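PDB 3PF2: cell wall surface anchor family protein from Streptococcus agalactiae serogroup V, which probably forms the shaft of a group B streptococcal pilus as its major pilin, here a calcium-binding C-terminal fragment of two Ig-like domains. Local coordinates for residues E48-F53 with Q88-I93; W31-T36 with I134-T139; P7-D12 with F154-D159; N115-D120 with P173-E178. One frame throughout, in Å; residues are numbered along the deposited sequence. Where two conformers were deposited one is given.

Interaction 1: residues E48-F53 with Q88-I93; sequences EITDKF and QNTLKI
Lys52 sets CG opposite its backbone N (chi1 -177°) and stays extended until the last torsion bends (chi4 49°), which carries NZ back to Gln88 O at 3.1 Å. On the way its CG passes 3.6 Å from Thr90 OG1, a hydroxyl hydrogen-bonded to Asn87 O. Phe53 turns the other way, with CG beside its backbone N (chi1 -72°), and its ring lies alongside Leu91. The CE2 edge meets Leu91 CB at 3.8 Å, while Asp51 OD1 sits 3.5 Å above the centre of one ring face. Phe53 is also gripped through its backbone: its N donates to Asn89 O, and Asn89 ND2 reaches Phe53 O at 3.1 Å. This amide approaches from above the carbonyl plane rather than on a lone pair, and it also bonds to Leu57 O.

Beyond this end the strands run antiparallel. Ile49 with Ile93 and Asp51 with Leu91 are hydrogen-bonded pairs, each closed by two backbone bonds. Diagonally across the ladder, Thr50 and Thr90, from the neighbouring non-hydrogen-bonded pairs Thr50-Lys92 and Lys52-Thr90, press methyl to methyl, CG2 to CG2 at 3.5 Å, tighter than ordinary van der Waals contact. These four residues line one face. Ile49, Asp51, Leu91 and Ile93 line the other and face the second sheet of the domain, where Asp51 OD2 is hydrogen-bonded to Lys11 NZ of the Lys11-Asn152 isopeptide link. An aspartate beside a lysine-asparagine bond inside a two-sheet sandwich is consistent with a CnaA-type (IgG-DEv) pilin domain.

Interaction 2: residues W31-T36 with I134-T139; sequences WFLKST and IPVAST
The Trp31 indole meets Ser138 at its edge: Ser138 OG lies in the ring plane, 3.1 Å from Trp31 NE1, in a bent and weak hydrogen bond. Ser138 CB packs beside the same edge, 3.3 Å from Trp31 CD1. Elsewhere the indole makes a cation-pi contact with Lys11 and an edge-to-face pair with the Phe29 ring. On the opposite side of the strand the Phe32 ring meets Pro135 obliquely, with CE1 4.1 Å from Pro135 CB.

Around these rings the two strands are antiparallel, their axes 155° apart in direction. Trp31 with Val136 and Leu33 with Ile134 form hydrogen-bonded pairs, each joined by two short backbone bonds. Phe32 faces Pro135 in the non-hydrogen-bonded pair between them, a place where proline's missing N-H costs this strand pairing no bond. Pro135 CA lies 3.3 Å from Trp31 O in a CA-H...O contact.

Leu33 and Ile134 stand together on the face that looks toward strand 46-52, CB to CB 3.9 Å. Leu33 CG lies beside its own backbone N (chi1 -75°), and CD2 crosses Val136 CG2 at 4.1 Å. Ile49 touches both Leu33 and Ile134 from the other sheet. Beyond Leu33 the partners change: Lys34 NZ bonds to Asp10 and Asp12 of the neighbouring strand and to Leu119 O. Backbone bonding thus secures the pairing, apolar side chains close the buried interior, and a weak indole bond gives the Ser138 hydroxyl a polar neighbour within it.

Interaction 3: residues P7-D12 with F154-D159; sequences PKTDKD and FELQYD. With CA (calcium ion), chain B; CA (calcium ion), chain C.
Pro7 packs hard against Leu156 and Tyr158, whereas Thr9 and Lys11 touch the other segment more loosely. Pro7 CB comes within 3.4 Å of Leu156 CD2, closer than usual for carbons, the two side chains crossing at about a right angle. Pro7 CD stands directly over the Tyr158 ring, 3.5 Å from its centroid and only 3° off the normal, a clear CH-pi contact. Tyr158 presents this face because its CG lies between the backbone N and carbonyl carbon (chi1 67°).

One water bridges the segments here, donating to Pro7 O at 2.6 Å and to Tyr158 OH, which is also hydrogen-bonded to Glu6. The looser contacts are Thr9 CG2 to Leu156 CB and Lys11 CB to Phe154 CE2, both 4.1 Å. The Phe154 edge itself is close to Asp10 O, CE2 to O 3.2 Å, with the oxygen in the ring plane.

The strands belong to different sheets and run nearly antiparallel. Each segment also binds a calcium ion, at opposite ends of the contact: Asp10 through both carboxylate oxygens, Lys11 O and Asp12 OD1, with Asp19 and two waters, hold one, while Asp159 binds the second bidentately, together with Glu45, Thr161, Asp163, Ala165 and Asn167. Direct packing is mainly apolar, with one carbonyl at a ring edge and one water bridge; each calcium organises its own segment, and the covalent Lys11-Asn152 bond ties strand 9-13 to the chain just before Phe154.

Interaction 4: residues N115-D120 with P173-E178; sequences NQDALD and PPRKPE
Gln116 and Asp120, one turn apart on helix 116-121, face the irregular chain at Pro174 and Arg175, with Gln116 CA 8.8 Å from Pro174 CA. Asp120 OD2 takes a straight hydrogen bond from Arg175 NH2 (2.7 Å, 168°), the core of a salt bridge. The donor arrives nearly along the C-O axis of the carboxylate and in the guanidinium plane, but the two flat groups are turned 76° against each other. Asp120 OD1 is held by Gln116 NE2 at 2.8 Å from the syn side, tilted out of the carboxylate plane, so both carboxylate oxygens are engaged.

Gln116, bent at chi2 (78°), lays its amide against the Pro174 ring, NE2 3.4 Å from Pro174 CD. The same NE2 also bonds to Thr9 O. The helix is N-capped by Asn115, whose OD1 accepts from Ala118 N at 3.1 Å and, weakly, from Asp117 N. This short helix and the loop leading into strand 178-190 lie at the surface beside the calcium site of strand 9-13, where Asp120 touches Asp10.

Asp117 stays farther from the arginine. Its OD1 is 4.2 Å from Arg175 NH2 and well out of the guanidinium plane, so any attraction is probably electrostatic only, with no N-H directed at it. A water links these two atoms, donating to Asp117 OD1 at 2.7 Å and accepting from Arg175 NH2. Pro174 CB lies over one face of the guanidinium, offset toward its rim.

In the fold
From the N terminus, residues 7-12 open interaction 3, residues 31-36 open interaction 2 and residues 48-53 open interaction 1. Interaction 1 closes first, at 88-93, and lies within the loop of interaction 2, which closes at 134-139 and itself lies within interaction 3, closed at 154-159. Interaction 4 starts at 115-120, after interaction 1 has closed, and ends at 173-178, crossing both interactions 2 and 3. Interactions 1 and 2 each pair strands within one of two facing sheets, and interaction 3 joins those sheets. Interaction 4 fastens a surface helix to the linker toward strand 178-190, near one calcium ion.

Interaction 1: residues E48-F53 with Q88-I93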
# COMPACT_ATOMS: atom_id res chain seq x y z
N GLU A 48 -11.90 17.33 12.68
CA GLU A 48 -11.73 17.16 11.24
C GLU A 48 -10.39 16.51 10.95
O GLU A 48 -9.35 16.97 11.43
CB GLU A 48 -11.78 18.52 10.53
CG GLU A 48 -13.15 19.20 10.53
CD GLU A 48 -13.12 20.58 9.90
OE1 GLU A 48 -12.05 20.99 9.41
OE2 GLU A 48 -14.17 21.26 9.90
N ILE A 49 -10.43 15.44 10.16
CA ILE A 49 -9.23 14.70 9.81
C ILE A 49 -8.89 14.94 8.35
O ILE A 49 -9.76 14.85 7.49
CB ILE A 49 -9.40 13.21 10.14
CG1 ILE A 49 -9.25 13.02 11.66
CG2 ILE A 49 -8.37 12.34 9.37
CD1 ILE A 49 -9.59 11.66 12.20
N THR A 50 -7.63 15.27 8.07
CA THR A 50 -7.16 15.47 6.70
C THR A 50 -5.96 14.56 6.42
O THR A 50 -4.99 14.56 7.17
CB THR A 50 -6.75 16.93 6.46
OG1 THR A 50 -7.88 17.79 6.70
CG2 THR A 50 -6.25 17.13 5.03
N ASP A 51 -6.04 13.80 5.33
CA ASP A 51 -4.99 12.86 4.95
C ASP A 51 -4.63 13.11 3.49
O ASP A 51 -5.43 12.82 2.59
CB ASP A 51 -5.50 11.43 5.17
CG ASP A 51 -4.41 10.37 4.99
OD1 ASP A 51 -3.50 10.57 4.17
OD2 ASP A 51 -4.53 9.33 5.68
N LYS A 52 -3.43 13.67 3.27
CA LYS A 52 -2.93 13.89 1.92
C LYS A 52 -2.17 12.63 1.51
O LYS A 52 -1.08 12.35 2.02
CB LYS A 52 -2.03 15.13 1.86
CG LYS A 52 -1.53 15.44 0.45
CD LYS A 52 -0.80 16.78 0.37
CE LYS A 52 0.14 16.83 -0.84
NZ LYS A 52 -0.48 16.40 -2.12
N PHE A 53 -2.76 11.84 0.62
CA PHE A 53 -2.11 10.59 0.20
C PHE A 53 -0.97 10.83 -0.77
O PHE A 53 -1.08 11.65 -1.68
CB PHE A 53 -3.14 9.60 -0.35
CG PHE A 53 -4.02 9.01 0.70
CD1 PHE A 53 -3.55 7.94 1.49
CD2 PHE A 53 -5.29 9.53 0.95
CE1 PHE A 53 -4.36 7.39 2.50
CE2 PHE A 53 -6.09 8.99 1.95
CZ PHE A 53 -5.64 7.92 2.72
N GLN A 88 -5.35 17.58 -4.72
CA GLN A 88 -4.03 16.96 -4.56
C GLN A 88 -4.10 15.67 -3.74
O GLN A 88 -3.32 15.50 -2.79
CB GLN A 88 -3.03 17.94 -3.92
CG GLN A 88 -2.67 19.15 -4.78
CD GLN A 88 -3.79 20.16 -4.89
OE1 GLN A 88 -4.35 20.61 -3.88
NE2 GLN A 88 -4.13 20.52 -6.12
N ASN A 89 -5.03 14.79 -4.10
CA ASN A 89 -5.12 13.45 -3.51
C ASN A 89 -5.41 13.46 -2.00
O ASN A 89 -4.91 12.63 -1.24
CB ASN A 89 -3.83 12.65 -3.81
CG ASN A 89 -4.08 11.17 -3.98
OD1 ASN A 89 -5.16 10.76 -4.39
ND2 ASN A 89 -3.06 10.35 -3.69
N THR A 90 -6.26 14.40 -1.58
CA THR A 90 -6.49 14.65 -0.16
C THR A 90 -7.86 14.21 0.30
O THR A 90 -8.89 14.64 -0.25
CB THR A 90 -6.26 16.16 0.18
OG1 THR A 90 -4.90 16.51 -0.09
CG2 THR A 90 -6.56 16.45 1.63
N LEU A 91 -7.87 13.34 1.31
CA LEU A 91 -9.08 12.92 2.00
C LEU A 91 -9.36 13.82 3.20
O LEU A 91 -8.45 14.12 3.99
CB LEU A 91 -8.93 11.47 2.47
CG LEU A 91 -10.00 10.85 3.38
CD1 LEU A 91 -11.36 10.75 2.65
CD2 LEU A 91 -9.55 9.47 3.87
N LYS A 92 -10.60 14.26 3.34
CA LYS A 92 -11.01 14.97 4.55
C LYS A 92 -12.24 14.31 5.12
O LYS A 92 -13.20 14.08 4.39
CB LYS A 92 -11.29 16.44 4.24
CG LYS A 92 -11.50 17.29 5.49
CD LYS A 92 -12.09 18.64 5.11
CE LYS A 92 -11.08 19.55 4.44
NZ LYS A 92 -11.80 20.77 3.93
N ILE A 93 -12.20 13.98 6.41
CA ILE A 93 -13.34 13.41 7.12
C ILE A 93 -13.75 14.36 8.24
O ILE A 93 -12.99 14.62 9.16
CB ILE A 93 -13.04 12.00 7.68
CG1 ILE A 93 -12.69 11.04 6.53
CG2 ILE A 93 -14.23 11.48 8.52
CD1 ILE A 93 -12.12 9.74 7.00

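Interaction 2: residues W31-T36 with I134-T139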
# COMPACT_ATOMS: atom_id res chain seq x y z
N TRP A 31 -5.45 1.23 5.36
CA TRP A 31 -4.76 2.04 6.37
C TRP A 31 -5.76 2.20 7.52
O TRP A 31 -6.97 2.09 7.30
CB TRP A 31 -4.42 3.42 5.82
CG TRP A 31 -3.51 3.46 4.63
CD1 TRP A 31 -3.89 3.60 3.32
CD2 TRP A 31 -2.08 3.40 4.63
NE1 TRP A 31 -2.79 3.61 2.51
CE2 TRP A 31 -1.66 3.50 3.28
CE3 TRP A 31 -1.10 3.28 5.64
CZ2 TRP A 31 -0.31 3.48 2.91
CZ3 TRP A 31 0.25 3.25 5.26
CH2 TRP A 31 0.63 3.36 3.91
N PHE A 32 -5.26 2.45 8.72
CA PHE A 32 -6.15 2.72 9.87
C PHE A 32 -5.78 4.05 10.51
O PHE A 32 -4.69 4.19 11.05
CB PHE A 32 -6.06 1.59 10.90
CG PHE A 32 -6.53 0.27 10.37
CD1 PHE A 32 -7.83 -0.16 10.60
CD2 PHE A 32 -5.68 -0.53 9.61
CE1 PHE A 32 -8.28 -1.40 10.07
CE2 PHE A 32 -6.11 -1.74 9.07
CZ PHE A 32 -7.41 -2.19 9.32
N LEU A 33 -6.68 5.03 10.40
CA LEU A 33 -6.48 6.32 11.05
C LEU A 33 -7.05 6.19 12.44
O LEU A 33 -8.21 5.79 12.62
CB LEU A 33 -7.21 7.43 10.29
CG LEU A 33 -6.69 7.99 8.95
CD1 LEU A 33 -5.92 6.99 8.09
CD2 LEU A 33 -7.77 8.74 8.14
N LYS A 34 -6.25 6.53 13.45
CA LYS A 34 -6.62 6.22 14.82
C LYS A 34 -6.52 7.46 15.67
O LYS A 34 -5.56 8.19 15.57
CB LYS A 34 -5.68 5.15 15.41
CG LYS A 34 -5.59 3.86 14.57
CD LYS A 34 -4.22 3.18 14.75
CE LYS A 34 -3.99 2.66 16.19
NZ LYS A 34 -2.65 2.02 16.36
N SER A 35 -7.51 7.68 16.54
CA SER A 35 -7.44 8.79 17.50
C SER A 35 -8.00 8.36 18.82
O SER A 35 -9.00 7.65 18.88
CB SER A 35 -8.28 9.97 17.01
OG SER A 35 -8.16 11.07 17.91
N THR A 36 -7.39 8.81 19.90
CA THR A 36 -8.06 8.72 21.20
C THR A 36 -9.25 9.69 21.22
O THR A 36 -9.29 10.68 20.48
CB THR A 36 -7.11 9.00 22.39
OG1 THR A 36 -6.62 10.34 22.31
CG2 THR A 36 -5.94 8.05 22.38
N ILE A 134 -10.63 4.54 11.90
CA ILE A 134 -11.10 4.85 10.54
C ILE A 134 -10.31 4.02 9.53
O ILE A 134 -9.16 4.36 9.21
CB ILE A 134 -10.95 6.36 10.18
CG1 ILE A 134 -11.61 7.25 11.24
CG2 ILE A 134 -11.51 6.63 8.77
CD1 ILE A 134 -11.38 8.72 10.99
N PRO A 135 -10.91 2.94 9.02
CA PRO A 135 -10.24 2.17 7.97
C PRO A 135 -10.38 2.85 6.61
O PRO A 135 -11.47 3.28 6.24
CB PRO A 135 -10.98 0.82 7.98
CG PRO A 135 -12.19 0.99 8.84
CD PRO A 135 -12.26 2.43 9.31
N VAL A 136 -9.26 2.98 5.89
CA VAL A 136 -9.24 3.60 4.58
C VAL A 136 -8.64 2.62 3.57
O VAL A 136 -7.47 2.26 3.65
CB VAL A 136 -8.48 4.94 4.56
CG1 VAL A 136 -8.49 5.56 3.16
CG2 VAL A 136 -9.12 5.91 5.57
N ALA A 137 -9.46 2.19 2.62
CA ALA A 137 -9.00 1.29 1.56
C ALA A 137 -8.16 2.03 0.52
O ALA A 137 -8.49 3.16 0.13
CB ALA A 137 -10.19 0.59 0.92
N SER A 138 -7.08 1.38 0.09
CA SER A 138 -6.03 2.03 -0.68
C SER A 138 -5.32 0.98 -1.53
O SER A 138 -5.40 -0.20 -1.22
CB SER A 138 -5.02 2.64 0.32
OG SER A 138 -4.01 3.40 -0.33
N THR A 139 -4.67 1.42 -2.61
CA THR A 139 -3.75 0.55 -3.36
C THR A 139 -2.44 1.30 -3.58
O THR A 139 -2.41 2.53 -3.49
CB THR A 139 -4.30 0.14 -4.75
OG1 THR A 139 -4.51 1.32 -5.54
CG2 THR A 139 -5.60 -0.64 -4.63

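Interaction 3: residues P7-D12 with F154-D159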
# COMPACT_ATOMS: atom_id res chain seq x y z
N PRO A 7 -6.96 14.77 21.98
CA PRO A 7 -6.67 13.59 21.13
C PRO A 7 -5.19 13.30 20.81
O PRO A 7 -4.44 14.21 20.46
CB PRO A 7 -7.42 13.89 19.83
CG PRO A 7 -8.51 14.84 20.23
CD PRO A 7 -7.89 15.70 21.30
N LYS A 8 -4.80 12.05 20.98
CA LYS A 8 -3.52 11.54 20.47
C LYS A 8 -3.89 10.76 19.22
O LYS A 8 -4.94 10.11 19.18
CB LYS A 8 -2.88 10.61 21.49
CG LYS A 8 -2.18 11.30 22.65
CD LYS A 8 -3.20 11.78 23.67
CE LYS A 8 -2.53 12.52 24.79
NZ LYS A 8 -3.57 13.33 25.48
N THR A 9 -3.02 10.80 18.22
CA THR A 9 -3.32 10.16 16.94
C THR A 9 -2.21 9.20 16.52
O THR A 9 -1.07 9.34 16.93
CB THR A 9 -3.55 11.21 15.82
OG1 THR A 9 -2.51 12.21 15.86
CG2 THR A 9 -4.91 11.88 16.01
N ASP A 10 -2.57 8.21 15.72
CA ASP A 10 -1.60 7.28 15.15
C ASP A 10 -2.19 6.75 13.86
O ASP A 10 -3.40 6.82 13.65
CB ASP A 10 -1.34 6.11 16.11
CG ASP A 10 -0.40 5.06 15.53
OD1 ASP A 10 0.57 5.43 14.88
OD2 ASP A 10 -0.63 3.86 15.75
N LYS A 11 -1.34 6.18 13.01
CA LYS A 11 -1.84 5.51 11.80
C LYS A 11 -1.15 4.15 11.71
O LYS A 11 0.03 4.02 12.04
CB LYS A 11 -1.54 6.37 10.56
CG LYS A 11 -2.25 5.94 9.26
CD LYS A 11 -1.85 6.83 8.09
CE LYS A 11 -2.56 6.43 6.79
NZ LYS A 11 -2.36 7.43 5.70
N ASP A 12 -1.90 3.14 11.30
CA ASP A 12 -1.39 1.79 11.05
C ASP A 12 -1.71 1.39 9.61
O ASP A 12 -2.41 2.10 8.89
CB ASP A 12 -2.07 0.77 11.97
CG ASP A 12 -1.72 0.96 13.44
OD1 ASP A 12 -0.78 1.74 13.76
OD2 ASP A 12 -2.42 0.34 14.27
N PHE A 154 -1.80 11.57 8.81
CA PHE A 154 -2.92 12.47 8.68
C PHE A 154 -2.82 13.50 9.78
O PHE A 154 -2.01 13.35 10.70
CB PHE A 154 -4.25 11.71 8.80
CG PHE A 154 -4.50 11.09 10.14
CD1 PHE A 154 -5.27 11.75 11.10
CD2 PHE A 154 -3.96 9.85 10.46
CE1 PHE A 154 -5.52 11.16 12.36
CE2 PHE A 154 -4.19 9.26 11.70
CZ PHE A 154 -4.98 9.92 12.66
N GLU A 155 -3.66 14.53 9.70
CA GLU A 155 -3.71 15.52 10.76
C GLU A 155 -5.13 15.65 11.25
O GLU A 155 -6.05 15.72 10.44
CB GLU A 155 -3.22 16.88 10.29
CG GLU A 155 -3.29 17.92 11.41
CD GLU A 155 -2.56 19.18 11.06
OE1 GLU A 155 -1.33 19.22 11.31
OE2 GLU A 155 -3.21 20.14 10.56
N LEU A 156 -5.30 15.67 12.56
CA LEU A 156 -6.58 15.99 13.16
C LEU A 156 -6.54 17.45 13.61
O LEU A 156 -5.58 17.87 14.24
CB LEU A 156 -6.84 15.08 14.37
CG LEU A 156 -7.98 15.47 15.31
CD1 LEU A 156 -9.34 15.38 14.60
CD2 LEU A 156 -7.99 14.59 16.56
N GLN A 157 -7.56 18.21 13.23
CA GLN A 157 -7.76 19.56 13.78
C GLN A 157 -8.96 19.43 14.69
O GLN A 157 -10.05 19.08 14.25
CB GLN A 157 -8.05 20.58 12.67
CG GLN A 157 -6.82 21.02 11.86
CD GLN A 157 -5.89 21.97 12.63
OE1 GLN A 157 -6.35 22.80 13.42
NE2 GLN A 157 -4.59 21.86 12.39
N TYR A 158 -8.75 19.65 15.98
CA TYR A 158 -9.83 19.51 16.95
C TYR A 158 -10.02 20.80 17.74
O TYR A 158 -9.04 21.52 18.01
CB TYR A 158 -9.55 18.34 17.89
CG TYR A 158 -8.37 18.56 18.81
CD1 TYR A 158 -8.53 19.16 20.07
CD2 TYR A 158 -7.08 18.16 18.43
CE1 TYR A 158 -7.45 19.37 20.92
CE2 TYR A 158 -5.98 18.35 19.29
CZ TYR A 158 -6.19 18.96 20.52
OH TYR A 158 -5.13 19.15 21.36
N ASP A 159 -11.27 21.11 18.08
CA ASP A 159 -11.58 22.26 18.91
C ASP A 159 -12.29 21.73 20.15
O ASP A 159 -13.49 21.37 20.09
CB ASP A 159 -12.44 23.28 18.14
CG ASP A 159 -12.71 24.57 18.93
OD1 ASP A 159 -12.67 24.53 20.17
OD2 ASP A 159 -12.99 25.61 18.30
CA CA B . 0.99 3.10 14.00
CA CA C . -13.60 26.65 20.57
O HOH W 1 -3.80 16.61 21.32
O HOH W 2 2.98 4.25 13.43
O HOH W 3 2.03 1.98 15.83

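Interaction 4: residues N115-D120 with P173-E178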
# COMPACT_ATOMS: atom_id res chain seq x y z
N ASN A 115 -3.47 7.03 26.26
CA ASN A 115 -2.02 7.21 26.15
C ASN A 115 -1.56 6.99 24.68
O ASN A 115 -2.07 6.09 24.01
CB ASN A 115 -1.37 6.23 27.14
CG ASN A 115 0.13 6.24 27.09
OD1 ASN A 115 0.73 5.64 26.20
ND2 ASN A 115 0.76 6.88 28.08
N GLN A 116 -0.63 7.81 24.20
CA GLN A 116 -0.09 7.68 22.85
C GLN A 116 0.47 6.27 22.61
O GLN A 116 0.22 5.70 21.55
CB GLN A 116 1.02 8.71 22.59
CG GLN A 116 1.72 8.56 21.24
CD GLN A 116 0.90 9.12 20.10
OE1 GLN A 116 0.59 10.32 20.08
NE2 GLN A 116 0.53 8.27 19.15
N ASP A 117 1.26 5.74 23.56
CA ASP A 117 1.88 4.42 23.36
C ASP A 117 0.83 3.31 23.32
O ASP A 117 0.94 2.38 22.52
CB ASP A 117 2.92 4.09 24.43
CG ASP A 117 4.08 5.06 24.47
OD1 ASP A 117 4.54 5.51 23.40
OD2 ASP A 117 4.53 5.37 25.60
N ALA A 118 -0.18 3.40 24.19
CA ALA A 118 -1.29 2.43 24.19
C ALA A 118 -2.00 2.48 22.85
O ALA A 118 -2.36 1.42 22.28
CB ALA A 118 -2.28 2.70 25.34
N LEU A 119 -2.18 3.68 22.31
CA LEU A 119 -2.84 3.84 21.02
C LEU A 119 -2.00 3.17 19.93
O LEU A 119 -2.52 2.37 19.13
CB LEU A 119 -3.11 5.32 20.69
CG LEU A 119 -3.87 5.51 19.38
CD1 LEU A 119 -5.31 4.95 19.44
CD2 LEU A 119 -3.85 6.97 18.92
N ASP A 120 -0.69 3.44 19.95
CA ASP A 120 0.26 2.91 18.96
C ASP A 120 0.27 1.39 18.97
O ASP A 120 0.49 0.75 17.93
CB ASP A 120 1.70 3.38 19.26
CG ASP A 120 1.91 4.86 19.04
OD1 ASP A 120 1.03 5.55 18.48
OD2 ASP A 120 2.99 5.35 19.41
N PRO A 173 0.17 11.90 14.18
CA PRO A 173 0.93 10.70 14.58
C PRO A 173 2.45 10.98 14.71
O PRO A 173 3.04 11.62 13.83
CB PRO A 173 0.67 9.72 13.43
CG PRO A 173 -0.67 10.14 12.88
CD PRO A 173 -0.62 11.66 12.95
N PRO A 174 3.06 10.56 15.82
CA PRO A 174 4.52 10.73 15.97
C PRO A 174 5.30 9.90 14.97
O PRO A 174 6.37 10.33 14.51
CB PRO A 174 4.80 10.22 17.39
CG PRO A 174 3.51 10.33 18.12
CD PRO A 174 2.41 10.23 17.10
N ARG A 175 4.77 8.72 14.64
CA ARG A 175 5.48 7.75 13.77
C ARG A 175 4.52 7.32 12.68
O ARG A 175 3.32 7.10 12.96
CB ARG A 175 5.93 6.55 14.59
CG ARG A 175 7.03 6.87 15.62
CD ARG A 175 7.05 5.88 16.77
NE ARG A 175 5.97 6.10 17.75
CZ ARG A 175 6.02 6.98 18.74
NH1 ARG A 175 7.10 7.74 18.93
NH2 ARG A 175 4.99 7.10 19.57
N LYS A 176 5.05 7.23 11.46
CA LYS A 176 4.28 6.97 10.23
C LYS A 176 4.41 5.51 9.81
O LYS A 176 5.52 4.96 9.79
CB LYS A 176 4.76 7.85 9.08
CG LYS A 176 4.66 9.37 9.32
CD LYS A 176 4.94 10.12 8.01
CE LYS A 176 5.15 11.62 8.23
NZ LYS A 176 5.17 12.34 6.91
N PRO A 177 3.28 4.85 9.47
CA PRO A 177 3.37 3.53 8.83
C PRO A 177 3.75 3.66 7.36
O PRO A 177 3.70 4.75 6.80
CB PRO A 177 1.94 2.98 8.97
CG PRO A 177 1.07 4.22 8.95
CD PRO A 177 1.89 5.30 9.66
N GLU A 178 4.15 2.55 6.72
CA GLU A 178 4.54 2.59 5.31
C GLU A 178 4.25 1.28 4.60
O GLU A 178 4.18 0.22 5.24
CB GLU A 178 6.04 2.93 5.15
CG GLU A 178 7.01 1.92 5.79
CD GLU A 178 7.27 0.66 4.96
OE1 GLU A 178 7.22 0.73 3.71
OE2 GLU A 178 7.54 -0.41 5.56
O HOH W 4 5.24 8.00 22.55
O HOH W 5 2.65 7.04 16.15